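DNA-binding response regulator (Paenisporosarcina sp. TG-14, PDB 6JQS) probably binds DNA through a LuxR-type helix-turn-helix domain and regulates transcription in a spore-forming bacterium. Local coordinates at residues R15-F20 / H46-T50; R9-T13 / L66-E71. All coordinates share one frame; numbering follows the deposited sequence.

Contact 1: residues R15-F20 / H46-T50; sequences REREIF and HISNT
In the helix-turn-helix domain of a LuxR-type regulator, the first helix crosses the probable recognition helix, and the side chains of Ile19, Phe20, His46, Ile47 and Thr50 fill the angle between them. Helices 14-24 and 40-54 cross at about a right angle, their local axes 10.2 Å apart and turned by 101° in N-to-C direction. His46 is met by Arg15, Glu16 and Ile19. Arg15 CG lies over one face of its imidazole, offset toward the rim, and Arg15 CD comes to 3.8 Å from His46 CE1. The Arg15 chain has CG anti to the backbone N (chi1 176°), which places CG and CD by the ring, while the guanidinium plane stands steeply to the imidazole. Ile19 approaches the same residue nearly at a right angle, with CD1 3.6 Å from His46 CB; its other branch, CG2, packs 3.8 Å from Ile47 CG1. Phe20 comes from the direction opposite to Thr50 and sets CE2 3.5 Å from Thr50 CB, its ring also meeting Ile47. Beside these apolar contacts lies Glu16, whose OE1 is hydrogen-bonded to the backbone N of the N-cap residue Thr13, half of a capping box. Its CG passes 3.7 Å from Thr50 OG1. That hydroxyl is already committed: it donates to His46 O at 2.9 Å, on the face of the carbonyl plane opposite to the one used by Thr50 N, so two bonds grip one oxygen. Helix 29-36 meets Ile19 and Ile47, and helix 59-68 lies against Phe20. The result is part of the hydrophobic core of the four-helix LuxR/GerE-type domain, where the helix before the helix-turn-helix packs across the probable recognition helix.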
loop_
_atom_site.group_PDB
_atom_site.type_symbol
_atom_site.label_atom_id
_atom_site.label_comp_id
_atom_site.label_asym_id
_atom_site.label_seq_id
_atom_site.Cartn_x
_atom_site.Cartn_y
_atom_site.Cartn_z
ATOM N N ARG A 15 -3.774 3.696 -7.247
ATOM C CA ARG A 15 -2.932 2.482 -7.346
ATOM C C ARG A 15 -2.333 2.180 -5.973
ATOM O O ARG A 15 -2.438 1.036 -5.600
ATOM C CB ARG A 15 -1.851 2.631 -8.418
ATOM C CG ARG A 15 -0.920 1.436 -8.466
ATOM C CD ARG A 15 -0.349 1.231 -9.849
ATOM N NE ARG A 15 -1.278 0.544 -10.744
ATOM C CZ ARG A 15 -1.101 0.463 -12.065
ATOM N NH1 ARG A 15 -1.986 -0.166 -12.827
ATOM N NH2 ARG A 15 -0.044 1.035 -12.622
ATOM N N GLU A 16 -1.695 3.163 -5.317
ATOM C CA GLU A 16 -1.064 3.064 -3.973
ATOM C C GLU A 16 -2.126 2.577 -2.975
ATOM O O GLU A 16 -1.845 1.665 -2.236
ATOM C CB GLU A 16 -0.487 4.412 -3.530
ATOM C CG GLU A 16 0.885 4.800 -4.119
ATOM C CD GLU A 16 1.298 6.253 -3.827
ATOM O OE1 GLU A 16 0.365 7.075 -3.734
ATOM O OE2 GLU A 16 2.543 6.564 -3.590
ATOM N N ARG A 17 -3.328 3.156 -2.980
ATOM C CA ARG A 17 -4.421 2.703 -2.063
ATOM C C ARG A 17 -4.779 1.243 -2.355
ATOM O O ARG A 17 -4.916 0.468 -1.418
ATOM C CB ARG A 17 -5.678 3.580 -2.194
ATOM C CG ARG A 17 -6.804 3.149 -1.257
ATOM C CD ARG A 17 -8.123 3.915 -1.419
ATOM N NE ARG A 17 -7.913 5.345 -1.264
ATOM C CZ ARG A 17 -7.668 6.188 -2.271
ATOM N NH1 ARG A 17 -7.611 5.755 -3.518
ATOM N NH2 ARG A 17 -7.468 7.469 -2.032
ATOM N N GLU A 18 -4.860 0.833 -3.616
ATOM C CA GLU A 18 -5.199 -0.575 -3.940
ATOM C C GLU A 18 -4.078 -1.497 -3.475
ATOM O O GLU A 18 -4.379 -2.628 -3.095
ATOM C CB GLU A 18 -5.324 -0.889 -5.430
ATOM C CG GLU A 18 -6.498 -0.260 -6.155
ATOM C CD GLU A 18 -6.329 -0.482 -7.659
ATOM O OE1 GLU A 18 -5.978 0.483 -8.373
ATOM O OE2 GLU A 18 -6.502 -1.641 -8.100
ATOM N N ILE A 19 -2.816 -1.111 -3.646
ATOM C CA ILE A 19 -1.706 -1.960 -3.140
ATOM C C ILE A 19 -1.829 -2.187 -1.616
ATOM O O ILE A 19 -1.626 -3.350 -1.153
ATOM C CB ILE A 19 -0.340 -1.382 -3.529
ATOM C CG1 ILE A 19 -0.101 -1.502 -5.034
ATOM C CG2 ILE A 19 0.742 -2.063 -2.693
ATOM C CD1 ILE A 19 1.030 -0.592 -5.557
ATOM N N PHE A 20 -2.011 -1.134 -0.836
ATOM C CA PHE A 20 -2.079 -1.230 0.638
ATOM C C PHE A 20 -3.371 -1.966 1.049
ATOM O O PHE A 20 -3.303 -2.666 2.074
ATOM C CB PHE A 20 -1.940 0.134 1.304
ATOM C CG PHE A 20 -0.514 0.601 1.407
ATOM C CD1 PHE A 20 0.255 0.212 2.479
ATOM C CD2 PHE A 20 0.115 1.250 0.359
ATOM C CE1 PHE A 20 1.611 0.498 2.542
ATOM C CE2 PHE A 20 1.474 1.571 0.443
ATOM C CZ PHE A 20 2.207 1.188 1.529
ATOM N N HIS A 46 6.348 1.384 -4.958
ATOM C CA HIS A 46 5.150 2.163 -4.535
ATOM C C HIS A 46 5.035 2.173 -3.002
ATOM O O HIS A 46 4.687 3.208 -2.410
ATOM C CB HIS A 46 3.905 1.571 -5.175
ATOM C CG HIS A 46 3.574 2.130 -6.508
ATOM N ND1 HIS A 46 3.502 1.324 -7.644
ATOM C CD2 HIS A 46 3.308 3.391 -6.906
ATOM C CE1 HIS A 46 3.197 2.078 -8.672
ATOM N NE2 HIS A 46 3.121 3.340 -8.256
ATOM N N ILE A 47 5.215 1.006 -2.411
ATOM C CA ILE A 47 5.210 0.781 -0.956
ATOM C C ILE A 47 6.315 1.658 -0.367
ATOM O O ILE A 47 6.040 2.389 0.630
ATOM C CB ILE A 47 5.369 -0.720 -0.651
ATOM C CG1 ILE A 47 4.121 -1.512 -1.047
ATOM C CG2 ILE A 47 5.745 -0.913 0.803
ATOM C CD1 ILE A 47 4.321 -3.013 -1.082
ATOM N N SER A 48 7.533 1.619 -0.923
ATOM C CA SER A 48 8.651 2.435 -0.367
ATOM C C SER A 48 8.302 3.904 -0.409
ATOM O O SER A 48 8.584 4.630 0.599
ATOM C CB SER A 48 9.961 2.215 -1.022
ATOM O OG SER A 48 10.297 0.854 -0.916
ATOM N N ASN A 49 7.729 4.334 -1.533
ATOM C CA ASN A 49 7.353 5.747 -1.721
ATOM C C ASN A 49 6.321 6.148 -0.668
ATOM O O ASN A 49 6.405 7.276 -0.160
ATOM C CB ASN A 49 6.849 5.933 -3.152
ATOM C CG ASN A 49 6.918 7.362 -3.619
ATOM O OD1 ASN A 49 7.857 8.062 -3.281
ATOM N ND2 ASN A 49 5.942 7.768 -4.411
ATOM N N THR A 50 5.317 5.305 -0.391
ATOM C CA THR A 50 4.212 5.663 0.567
ATOM C C THR A 50 4.812 5.744 1.973
ATOM O O THR A 50 4.508 6.652 2.752
ATOM C CB THR A 50 3.068 4.644 0.489
ATOM O OG1 THR A 50 2.704 4.592 -0.880
ATOM C CG2 THR A 50 1.850 5.024 1.309
#

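Contact 2: residues R9-T13 / L66-E71; sequences RSLLT and LLRLGE
Leu12 and Leu66 point at each other tip to tip: Leu66 CD2 abuts the branched end of Leu12, 3.7 Å from Leu12 CD1 and 3.8 Å from Leu12 CD2. Glu71 runs past Leu12 in the opposite direction, laying its methylenes beside Leu12 CD1, which is 4.0 Å from Glu71 CB. A bend at chi2 (-65°) then turns the carboxylate away from this apolar patch and toward Ser10. There Ser10 OG donates to Glu71 OE1 at 2.9 Å, arriving from above the carboxylate plane, 56° out of it. The hydroxyl works twice, since it also accepts from Leu12 N at 3.2 Å in a nearly straight hydrogen bond (N-H...O 163°), an ST turn that ties the loop to itself. The other carboxylate oxygen, Glu71 OE2, is taken by a salt bridge to Arg17 on helix 14-24, so the group is gripped at both oxygens. Further out, Leu11 CD2 touches Leu69 CD1 at 4.2 Å. Gly70, with positive phi, closes the last helical turn in a Schellman motif, and Glu71, bonded through N to Leu66 O, follows it beside the N-terminal loop. The contact thus joins the segment leading into helix 14-24 to the C-terminal end of helix 59-68, with Leu12 also resting on Thr50 of helix 40-54 and Leu66 on Phe20 of helix 14-24.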
loop_
_atom_site.group_PDB
_atom_site.type_symbol
_atom_site.label_atom_id
_atom_site.label_comp_id
_atom_site.label_asym_id
_atom_site.label_seq_id
_atom_site.Cartn_x
_atom_site.Cartn_y
_atom_site.Cartn_z
ATOM N N ARG A 9 -9.452 15.418 -2.789
ATOM C CA ARG A 9 -8.169 14.802 -3.259
ATOM C C ARG A 9 -7.526 14.015 -2.106
ATOM O O ARG A 9 -7.645 14.448 -0.945
ATOM C CB ARG A 9 -7.218 15.882 -3.796
ATOM C CG ARG A 9 -6.101 15.349 -4.682
ATOM C CD ARG A 9 -6.443 15.385 -6.162
ATOM N NE ARG A 9 -5.858 16.557 -6.809
ATOM C CZ ARG A 9 -6.518 17.551 -7.414
ATOM N NH1 ARG A 9 -5.831 18.544 -7.955
ATOM N NH2 ARG A 9 -7.839 17.557 -7.500
ATOM N N SER A 10 -6.848 12.908 -2.427
ATOM C CA SER A 10 -6.236 11.956 -1.463
ATOM C C SER A 10 -4.730 12.241 -1.312
ATOM O O SER A 10 -4.209 13.098 -2.051
ATOM C CB SER A 10 -6.521 10.538 -1.909
ATOM O OG SER A 10 -5.925 9.587 -1.041
ATOM N N LEU A 11 -4.072 11.571 -0.363
ATOM C CA LEU A 11 -2.601 11.626 -0.109
ATOM C C LEU A 11 -1.926 10.539 -0.954
ATOM O O LEU A 11 -0.716 10.643 -1.201
ATOM C CB LEU A 11 -2.351 11.399 1.387
ATOM C CG LEU A 11 -1.131 12.077 2.009
ATOM C CD1 LEU A 11 -1.007 13.531 1.571
ATOM C CD2 LEU A 11 -1.189 11.973 3.530
ATOM N N LEU A 12 -2.705 9.538 -1.367
ATOM C CA LEU A 12 -2.276 8.410 -2.235
ATOM C C LEU A 12 -2.985 8.508 -3.579
ATOM O O LEU A 12 -4.158 8.957 -3.613
ATOM C CB LEU A 12 -2.694 7.060 -1.648
ATOM C CG LEU A 12 -2.538 6.845 -0.153
ATOM C CD1 LEU A 12 -3.530 5.782 0.306
ATOM C CD2 LEU A 12 -1.109 6.439 0.157
ATOM N N THR A 13 -2.356 7.942 -4.604
ATOM C CA THR A 13 -3.013 7.577 -5.877
ATOM C C THR A 13 -3.899 6.370 -5.591
ATOM O O THR A 13 -3.638 5.709 -4.539
ATOM C CB THR A 13 -1.980 7.259 -6.975
ATOM O OG1 THR A 13 -1.419 5.969 -6.713
ATOM C CG2 THR A 13 -0.885 8.303 -7.041
ATOM N N LEU A 66 -2.643 4.745 7.376
ATOM C CA LEU A 66 -3.670 4.843 6.310
ATOM C C LEU A 66 -5.033 4.366 6.866
ATOM O O LEU A 66 -6.042 4.956 6.470
ATOM C CB LEU A 66 -3.240 4.064 5.076
ATOM C CG LEU A 66 -1.970 4.546 4.365
ATOM C CD1 LEU A 66 -1.565 3.554 3.299
ATOM C CD2 LEU A 66 -2.184 5.927 3.779
ATOM N N LEU A 67 -5.092 3.387 7.775
ATOM C CA LEU A 67 -6.358 3.083 8.535
ATOM C C LEU A 67 -6.742 4.298 9.386
ATOM O O LEU A 67 -7.950 4.661 9.383
ATOM C CB LEU A 67 -6.211 1.838 9.423
ATOM C CG LEU A 67 -6.088 0.507 8.686
ATOM C CD1 LEU A 67 -5.475 -0.552 9.582
ATOM C CD2 LEU A 67 -7.447 0.062 8.113
ATOM N N ARG A 68 -5.802 4.946 10.079
ATOM C CA ARG A 68 -6.120 6.122 10.944
ATOM C C ARG A 68 -6.638 7.290 10.098
ATOM O O ARG A 68 -7.433 8.080 10.606
ATOM C CB ARG A 68 -4.872 6.621 11.670
ATOM C CG ARG A 68 -4.486 5.783 12.870
ATOM C CD ARG A 68 -3.063 6.038 13.281
ATOM N NE ARG A 68 -2.682 5.023 14.233
ATOM C CZ ARG A 68 -1.470 4.429 14.291
ATOM N NH1 ARG A 68 -0.502 4.733 13.457
ATOM N NH2 ARG A 68 -1.241 3.494 15.183
ATOM N N LEU A 69 -6.200 7.392 8.849
ATOM C CA LEU A 69 -6.579 8.507 7.929
ATOM C C LEU A 69 -7.879 8.203 7.178
ATOM O O LEU A 69 -8.260 9.049 6.368
ATOM C CB LEU A 69 -5.478 8.732 6.889
ATOM C CG LEU A 69 -4.211 9.440 7.365
ATOM C CD1 LEU A 69 -3.178 9.435 6.251
ATOM C CD2 LEU A 69 -4.477 10.858 7.808
ATOM N N GLY A 70 -8.450 7.013 7.326
ATOM C CA GLY A 70 -9.684 6.588 6.639
ATOM C C GLY A 70 -9.453 6.159 5.200
ATOM O O GLY A 70 -10.443 5.962 4.502
ATOM N N GLU A 71 -8.201 5.918 4.780
ATOM C CA GLU A 71 -7.878 5.524 3.390
ATOM C C GLU A 71 -8.056 4.037 3.110
ATOM O O GLU A 71 -8.127 3.670 1.919
ATOM C CB GLU A 71 -6.428 5.904 3.059
ATOM C CG GLU A 71 -6.268 7.379 2.861
ATOM C CD GLU A 71 -7.011 7.970 1.656
ATOM O OE1 GLU A 71 -7.048 9.209 1.559
ATOM O OE2 GLU A 71 -7.584 7.205 0.834
#

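The two contacts show how a small helical domain ties the segments flanking its helices to its core. Their centres lie about 11 Å apart, and contact 1 is nested inside the chain loop closed by contact 2: 9-13 leads on toward 15-20, then 46-50 follows, and 66-71 comes last. Contact 1 is buried near the centre of the chain, contact 2 at the surface. They meet directly, with Arg17, Phe20 and Thr50 of contact 1 reaching residues of contact 2. The loop before the first helix and the turn after the last helix are thereby joined to helix 14-24 and to helix 40-54, the probable DNA-reading element.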